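Side-chain contacts in type I site-specific restriction-modification system, R (Restriction) subunit (Vibrio vulnificus, PDB 3H1T), which probably acts as the ATP-dependent motor and DNA-cutting subunit of a type I restriction enzyme, this fragment being the N-terminal part of that subunit, with two helicase-like domains: residues A[188-193]-A[201-206]; A[192-197]-A[333-338]; A[424-429]-A[456-461]. All coordinates share one frame; numbering follows the deposited sequence.

Contact 1. Residues A[188-193]-A[201-206]; sequences NRAVQS and SLITMA
Two small touches join helix 181-195 to strand 200-205: Ser193 lies beside Ser201, and the methyl of Ala190 meets the end of Ile203. Ala190 CA and Ser201 CA are 7.3 Å apart, and the buried patch is small, made by two serines, an alanine and the end of an isoleucine.

The apolar part is a single loose methyl contact. Ala190 CB is 4.5 Å from Ile203 CD1; the CA-CB bond of Ile203 does not aim at the helix, but its outer arm is extended, with CD1 anti to CA (chi2 168°), and this brings the terminal methyl closer. Ile218 of helix 211-224 also packs on Ala190, while Ile335 and Ile357 pack on Ile203.

The polar part is paired serines that face each other without bonding. Ser193 CB lies 3.6 Å from Ser201 OG, an ordinary packing distance. The hydroxyl of Ser193 is turned back on its own helix: chi1 of -71° places OG beside the backbone N, from where it donates to Arg189 O at 2.6 Å. That carbonyl also takes the helical bond from Ser193 N, at 2.9 Å, and the two donors arrive from opposite faces of its plane. A buried hydroxyl is thereby satisfied within the helix.

In the fold, helix 181-195 lies against the parallel sheet of the first helicase-like domain and leads, through a short loop, into strand 200-205. That strand runs directly into the P-loop (Walker A) sequence, which includes Thr209 and Lys211; the packing described here sits at its N-terminal half, before the P-loop, in a P-loop NTPase fold.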
ATOM      1  N   ASN A 188      -0.883  14.293   3.840  1.00 31.11           N
ATOM      2  CA  ASN A 188      -0.487  15.694   3.785  1.00 31.13           C
ATOM      3  C   ASN A 188      -0.411  16.276   2.368  1.00 31.78           C
ATOM      4  O   ASN A 188      -0.775  17.433   2.152  1.00 31.95           O
ATOM      5  CB  ASN A 188       0.856  15.877   4.497  1.00 44.50           C
ATOM      6  CG  ASN A 188       0.739  15.743   6.012  1.00 47.14           C
ATOM      7  OD1 ASN A 188      -0.275  15.282   6.542  1.00 47.49           O
ATOM      8  ND2 ASN A 188       1.789  16.144   6.714  1.00 50.56           N
ATOM      9  N   ARG A 189       0.055  15.485   1.404  1.00 26.83           N
ATOM     10  CA  ARG A 189       0.152  15.984   0.035  1.00 26.89           C
ATOM     11  C   ARG A 189      -1.212  16.124  -0.607  1.00 26.28           C
ATOM     12  O   ARG A 189      -1.393  16.931  -1.521  1.00 25.38           O
ATOM     13  CB  ARG A 189       1.021  15.067  -0.822  1.00 29.07           C
ATOM     14  CG  ARG A 189       2.444  15.017  -0.343  1.00 29.93           C
ATOM     15  CD  ARG A 189       3.365  14.470  -1.396  1.00 29.55           C
ATOM     16  NE  ARG A 189       4.732  14.422  -0.903  1.00 28.40           N
ATOM     17  CZ  ARG A 189       5.726  13.816  -1.535  1.00 26.14           C
ATOM     18  NH1 ARG A 189       5.504  13.207  -2.698  1.00 25.88           N
ATOM     19  NH2 ARG A 189       6.929  13.788  -0.989  1.00 21.54           N
ATOM     20  N   ALA A 190      -2.165  15.331  -0.129  1.00 29.41           N
ATOM     21  CA  ALA A 190      -3.523  15.367  -0.639  1.00 29.73           C
ATOM     22  C   ALA A 190      -4.172  16.648  -0.138  1.00 30.19           C
ATOM     23  O   ALA A 190      -4.711  17.432  -0.920  1.00 31.26           O
ATOM     24  CB  ALA A 190      -4.294  14.157  -0.144  1.00 30.39           C
ATOM     25  N   VAL A 191      -4.097  16.855   1.174  1.00 29.27           N
ATOM     26  CA  VAL A 191      -4.658  18.039   1.818  1.00 29.17           C
ATOM     27  C   VAL A 191      -4.023  19.293   1.248  1.00 28.68           C
ATOM     28  O   VAL A 191      -4.688  20.306   1.043  1.00 27.86           O
ATOM     29  CB  VAL A 191      -4.396  17.993   3.323  1.00 31.61           C
ATOM     30  CG1 VAL A 191      -4.868  19.285   3.983  1.00 32.56           C
ATOM     31  CG2 VAL A 191      -5.088  16.780   3.923  1.00 30.33           C
ATOM     32  N   GLN A 192      -2.721  19.203   0.997  1.00 29.25           N
ATOM     33  CA  GLN A 192      -1.937  20.303   0.434  1.00 31.53           C
ATOM     34  C   GLN A 192      -2.441  20.586  -0.982  1.00 32.00           C
ATOM     35  O   GLN A 192      -2.686  21.733  -1.352  1.00 30.47           O
ATOM     36  CB  GLN A 192      -0.467  19.881   0.399  1.00 49.55           C
ATOM     37  CG  GLN A 192       0.569  20.966   0.180  1.00 52.02           C
ATOM     38  CD  GLN A 192       1.995  20.405   0.195  1.00 55.67           C
ATOM     39  OE1 GLN A 192       2.512  20.001   1.241  1.00 57.31           O
ATOM     40  NE2 GLN A 192       2.627  20.364  -0.980  1.00 57.71           N
ATOM     41  N   SER A 193      -2.581  19.527  -1.770  1.00 32.91           N
ATOM     42  CA  SER A 193      -3.067  19.632  -3.144  1.00 36.40           C
ATOM     43  C   SER A 193      -4.396  20.385  -3.203  1.00 37.19           C
ATOM     44  O   SER A 193      -4.573  21.304  -4.007  1.00 35.62           O
ATOM     45  CB  SER A 193      -3.269  18.240  -3.750  1.00 49.26           C
ATOM     46  OG  SER A 193      -2.032  17.597  -3.997  1.00 54.67           O
ATOM     47  N   SER A 201      -6.421  14.886  -8.119  1.00 38.45           N
ATOM     48  CA  SER A 201      -5.138  14.289  -7.692  1.00 38.16           C
ATOM     49  C   SER A 201      -5.108  12.757  -7.621  1.00 37.31           C
ATOM     50  O   SER A 201      -6.113  12.110  -7.310  1.00 36.45           O
ATOM     51  CB  SER A 201      -4.712  14.800  -6.307  1.00 41.52           C
ATOM     52  OG  SER A 201      -4.958  16.180  -6.123  1.00 43.91           O
ATOM     53  N   LEU A 202      -3.937  12.178  -7.872  1.00 39.42           N
ATOM     54  CA  LEU A 202      -3.794  10.725  -7.825  1.00 38.39           C
ATOM     55  C   LEU A 202      -2.771  10.243  -6.780  1.00 37.66           C
ATOM     56  O   LEU A 202      -1.735  10.881  -6.554  1.00 36.66           O
ATOM     57  CB  LEU A 202      -3.399  10.195  -9.207  1.00 32.37           C
ATOM     58  CG  LEU A 202      -3.408   8.672  -9.373  1.00 33.82           C
ATOM     59  CD1 LEU A 202      -4.801   8.124  -9.019  1.00 32.79           C
ATOM     60  CD2 LEU A 202      -3.028   8.313 -10.814  1.00 33.79           C
ATOM     61  N   ILE A 203      -3.083   9.116  -6.138  1.00 31.60           N
ATOM     62  CA  ILE A 203      -2.213   8.506  -5.140  1.00 29.65           C
ATOM     63  C   ILE A 203      -2.091   7.031  -5.482  1.00 28.70           C
ATOM     64  O   ILE A 203      -3.097   6.352  -5.646  1.00 30.21           O
ATOM     65  CB  ILE A 203      -2.808   8.587  -3.731  1.00 27.86           C
ATOM     66  CG1 ILE A 203      -3.187  10.026  -3.404  1.00 27.44           C
ATOM     67  CG2 ILE A 203      -1.807   8.063  -2.730  1.00 28.56           C
ATOM     68  CD1 ILE A 203      -4.038  10.168  -2.172  1.00 25.82           C
ATOM     69  N   THR A 204      -0.866   6.537  -5.598  1.00 28.73           N
ATOM     70  CA  THR A 204      -0.643   5.132  -5.895  1.00 29.51           C
ATOM     71  C   THR A 204      -0.044   4.453  -4.670  1.00 28.81           C
ATOM     72  O   THR A 204       1.006   4.854  -4.165  1.00 27.39           O
ATOM     73  CB  THR A 204       0.319   4.941  -7.082  1.00 26.84           C
ATOM     74  OG1 THR A 204      -0.152   5.695  -8.200  1.00 27.27           O
ATOM     75  CG2 THR A 204       0.396   3.468  -7.466  1.00 25.45           C
HETATM   76  N   MSE A 205      -0.733   3.430  -4.188  1.00 27.82           N
HETATM   77  CA  MSE A 205      -0.279   2.687  -3.026  1.00 28.96           C
HETATM   78  C   MSE A 205      -0.495   1.201  -3.275  1.00 27.98           C
HETATM   79  O   MSE A 205      -1.576   0.789  -3.694  1.00 28.53           O
HETATM   80  CB  MSE A 205      -1.059   3.112  -1.778  1.00 20.35           C
HETATM   81  CG  MSE A 205      -0.726   4.497  -1.210  1.00 28.45           C
HETATM   82 SE   MSE A 205      -1.858   4.949   0.322  1.00 45.49          SE
HETATM   83  CE  MSE A 205      -0.810   4.140   1.713  1.00 31.60           C
ATOM     84  N   ALA A 206       0.533   0.399  -3.028  1.00 29.76           N
ATOM     85  CA  ALA A 206       0.434  -1.040  -3.212  1.00 28.66           C
ATOM     86  C   ALA A 206      -0.689  -1.570  -2.318  1.00 30.35           C
ATOM     87  O   ALA A 206      -0.910  -1.076  -1.211  1.00 30.20           O
ATOM     88  CB  ALA A 206       1.749  -1.695  -2.854  1.00 12.60           C
TER

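Contact 2. Residues A[192-197]-A[333-338]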
ATOM      1  N   GLN A 192      -2.721  19.203   0.997  1.00 29.25           N
ATOM      2  CA  GLN A 192      -1.937  20.303   0.434  1.00 31.53           C
ATOM      3  C   GLN A 192      -2.441  20.586  -0.982  1.00 32.00           C
ATOM      4  O   GLN A 192      -2.686  21.733  -1.352  1.00 30.47           O
ATOM      5  CB  GLN A 192      -0.467  19.881   0.399  1.00 49.55           C
ATOM      6  CG  GLN A 192       0.569  20.966   0.180  1.00 52.02           C
ATOM      7  CD  GLN A 192       1.995  20.405   0.195  1.00 55.67           C
ATOM      8  OE1 GLN A 192       2.512  20.001   1.241  1.00 57.31           O
ATOM      9  NE2 GLN A 192       2.627  20.364  -0.980  1.00 57.71           N
ATOM     10  N   SER A 193      -2.581  19.527  -1.770  1.00 32.91           N
ATOM     11  CA  SER A 193      -3.067  19.632  -3.144  1.00 36.40           C
ATOM     12  C   SER A 193      -4.396  20.385  -3.203  1.00 37.19           C
ATOM     13  O   SER A 193      -4.573  21.304  -4.007  1.00 35.62           O
ATOM     14  CB  SER A 193      -3.269  18.240  -3.750  1.00 49.26           C
ATOM     15  OG  SER A 193      -2.032  17.597  -3.997  1.00 54.67           O
ATOM     16  N   VAL A 194      -5.333  19.972  -2.357  1.00 42.00           N
ATOM     17  CA  VAL A 194      -6.649  20.581  -2.293  1.00 41.87           C
ATOM     18  C   VAL A 194      -6.546  22.052  -1.925  1.00 40.61           C
ATOM     19  O   VAL A 194      -7.203  22.898  -2.522  1.00 41.37           O
ATOM     20  CB  VAL A 194      -7.532  19.843  -1.260  1.00 38.52           C
ATOM     21  CG1 VAL A 194      -8.848  20.548  -1.093  1.00 37.74           C
ATOM     22  CG2 VAL A 194      -7.760  18.421  -1.725  1.00 36.66           C
ATOM     23  N   LEU A 195      -5.695  22.362  -0.959  1.00 47.45           N
ATOM     24  CA  LEU A 195      -5.539  23.746  -0.545  1.00 47.94           C
ATOM     25  C   LEU A 195      -4.949  24.615  -1.650  1.00 48.80           C
ATOM     26  O   LEU A 195      -5.156  25.828  -1.645  1.00 51.00           O
ATOM     27  CB  LEU A 195      -4.668  23.846   0.714  1.00 36.45           C
ATOM     28  CG  LEU A 195      -5.203  23.067   1.931  1.00 37.12           C
ATOM     29  CD1 LEU A 195      -4.309  23.304   3.156  1.00 33.44           C
ATOM     30  CD2 LEU A 195      -6.631  23.504   2.224  1.00 35.06           C
ATOM     31  N   GLN A 196      -4.235  24.003  -2.598  1.00 39.11           N
ATOM     32  CA  GLN A 196      -3.612  24.742  -3.709  1.00 38.17           C
ATOM     33  C   GLN A 196      -4.564  24.868  -4.903  1.00 38.39           C
ATOM     34  O   GLN A 196      -4.240  25.494  -5.918  1.00 37.52           O
ATOM     35  CB  GLN A 196      -2.343  24.030  -4.183  1.00 44.71           C
ATOM     36  CG  GLN A 196      -1.329  23.725  -3.110  1.00 46.77           C
ATOM     37  CD  GLN A 196      -0.190  22.884  -3.645  1.00 48.28           C
ATOM     38  OE1 GLN A 196      -0.403  21.802  -4.193  1.00 48.86           O
ATOM     39  NE2 GLN A 196       1.029  23.373  -3.484  1.00 49.26           N
ATOM     40  N   GLY A 197      -5.728  24.243  -4.782  1.00 38.50           N
ATOM     41  CA  GLY A 197      -6.704  24.301  -5.846  1.00 38.62           C
ATOM     42  C   GLY A 197      -6.561  23.268  -6.949  1.00 38.04           C
ATOM     43  O   GLY A 197      -6.999  23.501  -8.075  1.00 38.52           O
ATOM     44  N   PHE A 333     -13.788  18.660  -5.685  1.00 35.51           N
ATOM     45  CA  PHE A 333     -12.390  18.235  -5.701  1.00 31.64           C
ATOM     46  C   PHE A 333     -12.422  16.720  -5.765  1.00 30.68           C
ATOM     47  O   PHE A 333     -13.275  16.087  -5.134  1.00 28.87           O
ATOM     48  CB  PHE A 333     -11.638  18.670  -4.440  1.00 31.90           C
ATOM     49  CG  PHE A 333     -11.091  20.071  -4.500  1.00 34.11           C
ATOM     50  CD1 PHE A 333     -11.908  21.167  -4.230  1.00 33.56           C
ATOM     51  CD2 PHE A 333      -9.751  20.298  -4.813  1.00 35.33           C
ATOM     52  CE1 PHE A 333     -11.409  22.471  -4.260  1.00 35.34           C
ATOM     53  CE2 PHE A 333      -9.226  21.615  -4.852  1.00 36.90           C
ATOM     54  CZ  PHE A 333     -10.061  22.702  -4.572  1.00 37.73           C
ATOM     55  N   GLN A 334     -11.499  16.135  -6.520  1.00 37.44           N
ATOM     56  CA  GLN A 334     -11.462  14.688  -6.669  1.00 38.25           C
ATOM     57  C   GLN A 334     -10.102  14.050  -6.401  1.00 38.90           C
ATOM     58  O   GLN A 334      -9.107  14.415  -7.035  1.00 39.23           O
ATOM     59  CB  GLN A 334     -11.938  14.326  -8.080  1.00 39.71           C
ATOM     60  CG  GLN A 334     -13.402  14.677  -8.342  1.00 39.92           C
ATOM     61  CD  GLN A 334     -13.784  14.562  -9.800  1.00 39.46           C
ATOM     62  OE1 GLN A 334     -13.215  13.753 -10.539  1.00 41.28           O
ATOM     63  NE2 GLN A 334     -14.762  15.361 -10.225  1.00 40.45           N
ATOM     64  N   ILE A 335     -10.058  13.099  -5.467  1.00 35.45           N
ATOM     65  CA  ILE A 335      -8.814  12.389  -5.148  1.00 35.32           C
ATOM     66  C   ILE A 335      -8.963  10.930  -5.538  1.00 33.21           C
ATOM     67  O   ILE A 335      -9.810  10.202  -5.006  1.00 34.35           O
ATOM     68  CB  ILE A 335      -8.434  12.418  -3.615  1.00 46.51           C
ATOM     69  CG1 ILE A 335      -7.865  13.779  -3.230  1.00 46.61           C
ATOM     70  CG2 ILE A 335      -7.378  11.349  -3.301  1.00 47.12           C
ATOM     71  CD1 ILE A 335      -8.880  14.846  -3.289  1.00 50.54           C
ATOM     72  N   GLY A 336      -8.139  10.500  -6.472  1.00 26.56           N
ATOM     73  CA  GLY A 336      -8.190   9.121  -6.892  1.00 27.75           C
ATOM     74  C   GLY A 336      -7.045   8.307  -6.314  1.00 28.89           C
ATOM     75  O   GLY A 336      -5.899   8.764  -6.217  1.00 28.65           O
HETATM   76  N   MSE A 337      -7.352   7.085  -5.904  1.00 32.37           N
HETATM   77  CA  MSE A 337      -6.333   6.205  -5.365  1.00 30.28           C
HETATM   78  C   MSE A 337      -6.321   4.971  -6.254  1.00 31.74           C
HETATM   79  O   MSE A 337      -7.370   4.515  -6.702  1.00 30.04           O
HETATM   80  CB  MSE A 337      -6.655   5.834  -3.918  1.00 44.07           C
HETATM   81  CG  MSE A 337      -6.978   7.035  -3.034  1.00 48.93           C
HETATM   82 SE   MSE A 337      -6.853   6.684  -1.144  1.00 59.34          SE
HETATM   83  CE  MSE A 337      -8.445   5.599  -0.887  1.00 56.32           C
ATOM     84  N   THR A 338      -5.130   4.444  -6.523  1.00 32.03           N
ATOM     85  CA  THR A 338      -4.984   3.265  -7.361  1.00 31.54           C
ATOM     86  C   THR A 338      -3.900   2.406  -6.745  1.00 29.24           C
ATOM     87  O   THR A 338      -3.057   2.910  -6.011  1.00 31.28           O
ATOM     88  CB  THR A 338      -4.616   3.661  -8.820  1.00 36.97           C
ATOM     89  OG1 THR A 338      -4.695   2.504  -9.665  1.00 39.60           O
ATOM     90  CG2 THR A 338      -3.214   4.252  -8.891  1.00 37.26           C
TER
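The two backbones come nearest at Val194 and Phe333, whose CA atoms are 7.1 Å apart, where the last turn of helix 181-195 passes the start of strand 333-338. The main side-chain contact is a CH-pi interaction: Val194 CG1 stands over one face of the Phe333 ring, 3.9 Å from its centroid and 15° off the ring normal. With CG1 anti to the backbone N (chi1 175°), the other methyl is left to point at the strand, and Val194 CG2 meets Ile335 CD1 at 4.1 Å, the two side chains lying nearly at right angles.

The ring extends past Val194 to the end of the helix. Phe333 CE2 comes within 3.3 Å of Val194 O, the carbonyl that accepts the bond from Gly197 N, and Gly197 CA lies at the ring edge, in its plane. Gly197 closes the helix in a Schellman motif, its positive phi ending the helix with Gly197 still against the ring.

Around this joint, Trp227 packs on Val194 and Leu305 of strand 305-308 on both Phe333 and Ile335. Strand 333-338 is hydrogen-bonded between strands 305-308 and 200-205, and the helix end rests over its first residues.

Contact 3. Residues A[424-429]-A[456-461]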
ATOM      1  N   ALA A 424      -2.348 -32.202 -14.176  1.00 34.52           N
ATOM      2  CA  ALA A 424      -0.897 -32.147 -13.987  1.00 32.00           C
ATOM      3  C   ALA A 424      -0.575 -31.131 -12.900  1.00 30.31           C
ATOM      4  O   ALA A 424       0.224 -31.380 -11.998  1.00 28.89           O
ATOM      5  CB  ALA A 424      -0.208 -31.747 -15.285  1.00 30.29           C
ATOM      6  N   PHE A 425      -1.206 -29.970 -13.025  1.00 28.32           N
ATOM      7  CA  PHE A 425      -1.026 -28.873 -12.093  1.00 26.26           C
ATOM      8  C   PHE A 425      -1.450 -29.286 -10.702  1.00 26.43           C
ATOM      9  O   PHE A 425      -0.757 -29.009  -9.719  1.00 25.98           O
ATOM     10  CB  PHE A 425      -1.847 -27.671 -12.537  1.00 25.58           C
ATOM     11  CG  PHE A 425      -1.505 -27.183 -13.908  1.00 27.13           C
ATOM     12  CD1 PHE A 425      -0.321 -27.566 -14.533  1.00 27.76           C
ATOM     13  CD2 PHE A 425      -2.366 -26.351 -14.587  1.00 27.10           C
ATOM     14  CE1 PHE A 425      -0.018 -27.122 -15.824  1.00 26.30           C
ATOM     15  CE2 PHE A 425      -2.065 -25.906 -15.880  1.00 25.63           C
ATOM     16  CZ  PHE A 425      -0.898 -26.293 -16.495  1.00 24.10           C
ATOM     17  N   ALA A 426      -2.590 -29.964 -10.617  1.00 25.40           N
ATOM     18  CA  ALA A 426      -3.090 -30.413  -9.321  1.00 28.05           C
ATOM     19  C   ALA A 426      -2.141 -31.408  -8.689  1.00 28.24           C
ATOM     20  O   ALA A 426      -1.926 -31.381  -7.483  1.00 29.38           O
ATOM     21  CB  ALA A 426      -4.467 -31.034  -9.458  1.00 23.50           C
ATOM     22  N   LYS A 427      -1.560 -32.288  -9.497  1.00 28.62           N
ATOM     23  CA  LYS A 427      -0.640 -33.270  -8.941  1.00 31.02           C
ATOM     24  C   LYS A 427       0.610 -32.545  -8.455  1.00 30.05           C
ATOM     25  O   LYS A 427       1.072 -32.761  -7.330  1.00 29.93           O
ATOM     26  CB  LYS A 427      -0.256 -34.337  -9.980  1.00 44.63           C
ATOM     27  CG  LYS A 427       0.208 -35.632  -9.318  1.00 48.31           C
ATOM     28  CD  LYS A 427       1.488 -36.195  -9.926  1.00 51.34           C
ATOM     29  CE  LYS A 427       1.929 -37.513  -9.240  1.00 51.80           C
ATOM     30  NZ  LYS A 427       2.475 -37.333  -7.849  1.00 51.88           N
ATOM     31  N   HIS A 428       1.152 -31.669  -9.295  1.00 30.53           N
ATOM     32  CA  HIS A 428       2.343 -30.927  -8.914  1.00 30.53           C
ATOM     33  C   HIS A 428       2.148 -30.037  -7.683  1.00 30.14           C
ATOM     34  O   HIS A 428       3.028 -29.965  -6.830  1.00 31.26           O
ATOM     35  CB  HIS A 428       2.836 -30.092 -10.086  1.00 35.10           C
ATOM     36  CG  HIS A 428       4.030 -29.264  -9.755  1.00 36.92           C
ATOM     37  ND1 HIS A 428       3.928 -28.034  -9.143  1.00 37.62           N
ATOM     38  CD2 HIS A 428       5.354 -29.520  -9.876  1.00 38.97           C
ATOM     39  CE1 HIS A 428       5.140 -27.569  -8.898  1.00 40.04           C
ATOM     40  NE2 HIS A 428       6.023 -28.450  -9.333  1.00 40.02           N
ATOM     41  N   LEU A 429       0.994 -29.380  -7.581  1.00 29.91           N
ATOM     42  CA  LEU A 429       0.709 -28.524  -6.432  1.00 30.24           C
ATOM     43  C   LEU A 429       0.612 -29.361  -5.151  1.00 31.45           C
ATOM     44  O   LEU A 429       1.107 -28.968  -4.081  1.00 31.17           O
ATOM     45  CB  LEU A 429      -0.603 -27.759  -6.659  1.00 24.60           C
ATOM     46  CG  LEU A 429      -1.065 -26.798  -5.562  1.00 22.60           C
ATOM     47  CD1 LEU A 429       0.111 -25.939  -5.136  1.00 19.23           C
ATOM     48  CD2 LEU A 429      -2.216 -25.934  -6.064  1.00 20.22           C
ATOM     49  N   ARG A 456     -10.851 -27.906  -8.252  1.00 23.36           N
ATOM     50  CA  ARG A 456     -11.260 -28.230  -6.892  1.00 24.11           C
ATOM     51  C   ARG A 456     -11.442 -29.731  -6.697  1.00 24.63           C
ATOM     52  O   ARG A 456     -10.931 -30.292  -5.733  1.00 24.40           O
ATOM     53  CB  ARG A 456     -12.575 -27.527  -6.528  1.00 28.45           C
ATOM     54  CG  ARG A 456     -13.160 -27.996  -5.192  1.00 28.58           C
ATOM     55  CD  ARG A 456     -14.619 -27.573  -5.002  1.00 27.15           C
ATOM     56  NE  ARG A 456     -15.526 -28.250  -5.922  1.00 30.80           N
ATOM     57  CZ  ARG A 456     -15.964 -29.499  -5.772  1.00 34.30           C
ATOM     58  NH1 ARG A 456     -15.583 -30.228  -4.729  1.00 32.68           N
ATOM     59  NH2 ARG A 456     -16.783 -30.024  -6.679  1.00 33.67           N
ATOM     60  N   ARG A 457     -12.166 -30.368  -7.618  1.00 29.38           N
ATOM     61  CA  ARG A 457     -12.428 -31.804  -7.537  1.00 28.50           C
ATOM     62  C   ARG A 457     -11.149 -32.608  -7.615  1.00 29.26           C
ATOM     63  O   ARG A 457     -10.950 -33.545  -6.841  1.00 29.46           O
ATOM     64  CB  ARG A 457     -13.363 -32.252  -8.659  1.00 31.80           C
ATOM     65  CG  ARG A 457     -13.680 -33.750  -8.637  1.00 35.87           C
ATOM     66  CD  ARG A 457     -14.691 -34.155  -9.710  1.00 35.33           C
ATOM     67  NE  ARG A 457     -15.884 -33.314  -9.673  1.00 39.65           N
ATOM     68  CZ  ARG A 457     -16.091 -32.285 -10.493  1.00 38.03           C
ATOM     69  NH1 ARG A 457     -15.187 -31.980 -11.413  1.00 36.82           N
ATOM     70  NH2 ARG A 457     -17.192 -31.556 -10.388  1.00 36.13           N
ATOM     71  N   ALA A 458     -10.279 -32.245  -8.554  1.00 25.52           N
ATOM     72  CA  ALA A 458      -9.018 -32.955  -8.702  1.00 25.32           C
ATOM     73  C   ALA A 458      -8.195 -32.863  -7.428  1.00 25.87           C
ATOM     74  O   ALA A 458      -7.775 -33.866  -6.865  1.00 27.88           O
ATOM     75  CB  ALA A 458      -8.235 -32.384  -9.859  1.00 30.49           C
ATOM     76  N   LEU A 459      -7.964 -31.635  -6.989  1.00 30.92           N
ATOM     77  CA  LEU A 459      -7.173 -31.365  -5.795  1.00 29.71           C
ATOM     78  C   LEU A 459      -7.769 -32.109  -4.586  1.00 30.36           C
ATOM     79  O   LEU A 459      -7.035 -32.626  -3.739  1.00 30.16           O
ATOM     80  CB  LEU A 459      -7.151 -29.846  -5.559  1.00 32.45           C
ATOM     81  CG  LEU A 459      -5.896 -28.950  -5.681  1.00 33.22           C
ATOM     82  CD1 LEU A 459      -4.904 -29.467  -6.705  1.00 36.57           C
ATOM     83  CD2 LEU A 459      -6.358 -27.542  -6.041  1.00 30.46           C
ATOM     84  N   ASN A 460      -9.101 -32.164  -4.514  1.00 29.88           N
ATOM     85  CA  ASN A 460      -9.791 -32.848  -3.413  1.00 29.67           C
ATOM     86  C   ASN A 460      -9.442 -34.320  -3.385  1.00 29.52           C
ATOM     87  O   ASN A 460      -9.042 -34.852  -2.354  1.00 29.91           O
ATOM     88  CB  ASN A 460     -11.308 -32.708  -3.543  1.00 29.55           C
ATOM     89  CG  ASN A 460     -12.067 -33.581  -2.541  1.00 32.19           C
ATOM     90  OD1 ASN A 460     -12.160 -34.797  -2.699  1.00 32.08           O
ATOM     91  ND2 ASN A 460     -12.602 -32.958  -1.502  1.00 31.86           N
ATOM     92  N   ASN A 461      -9.596 -34.979  -4.524  1.00 31.75           N
ATOM     93  CA  ASN A 461      -9.293 -36.394  -4.610  1.00 32.94           C
ATOM     94  C   ASN A 461      -7.816 -36.713  -4.418  1.00 34.44           C
ATOM     95  O   ASN A 461      -7.480 -37.792  -3.945  1.00 35.58           O
ATOM     96  CB  ASN A 461      -9.779 -36.957  -5.942  1.00 31.36           C
ATOM     97  CG  ASN A 461     -11.276 -36.856  -6.096  1.00 28.59           C
ATOM     98  OD1 ASN A 461     -12.000 -36.681  -5.115  1.00 30.51           O
ATOM     99  ND2 ASN A 461     -11.752 -36.977  -7.326  1.00 29.06           N
TER
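Ala426 and Leu429 of helix 422-436 form one side of this interface, Ala458 and Leu459 of helix 449-462 the other. Ala426 CB and Ala458 CB meet at 4.0 Å, and one turn further along the first helix, Leu429 CD2 faces Leu459 CD2 at 4.4 Å. Leu429 holds its CG anti to the backbone N (chi1 -180°), which sends its branch toward the second helix. Leu459 fits in beside Ala426, but its modelled CD1 lies too close to that alanine to be trusted, so its exact rotation is doubtful.

The short segments run in roughly the same direction, at 39° with 9.2 Å between their axes. Next out, Thr430 packs on Leu459, as do Val474 and Ile502 from the neighbouring strands, which seat it against the sheet of the second helicase-like domain. Tyr557 holds another flank of the first helix, stacking on Phe425 and hydrogen-bonding through its hydroxyl to His428 ND1. Asp453 forms salt bridges with Arg456 and Arg457 on the second helix.

No hydrogen bond or ion pair crosses between these segments: the contact is van der Waals packing of methyl groups, held by burial and fit and not by directional bonds.

Overall arrangement
Contacts 1 and 2 are neighbouring parts of one helix-on-sheet layer: both use helix 181-195, their segments overlapping at Gln192 and Ser193 though different residues do the touching, and they reach adjacent strands of one parallel sheet, joined by probable backbone hydrogen bonds such as Ser201 O to Gly336 N. Contact 1 is buried and made mostly of small side chains, with a pair of serines, whereas contact 2, at the helix end, is only partly buried and brings in an aromatic ring. Contact 3 belongs to the second helicase-like domain, its centre about 44 and 48 Å from those of contacts 1 and 2; it is buried like contact 1, but wholly apolar, and pairs helix with helix.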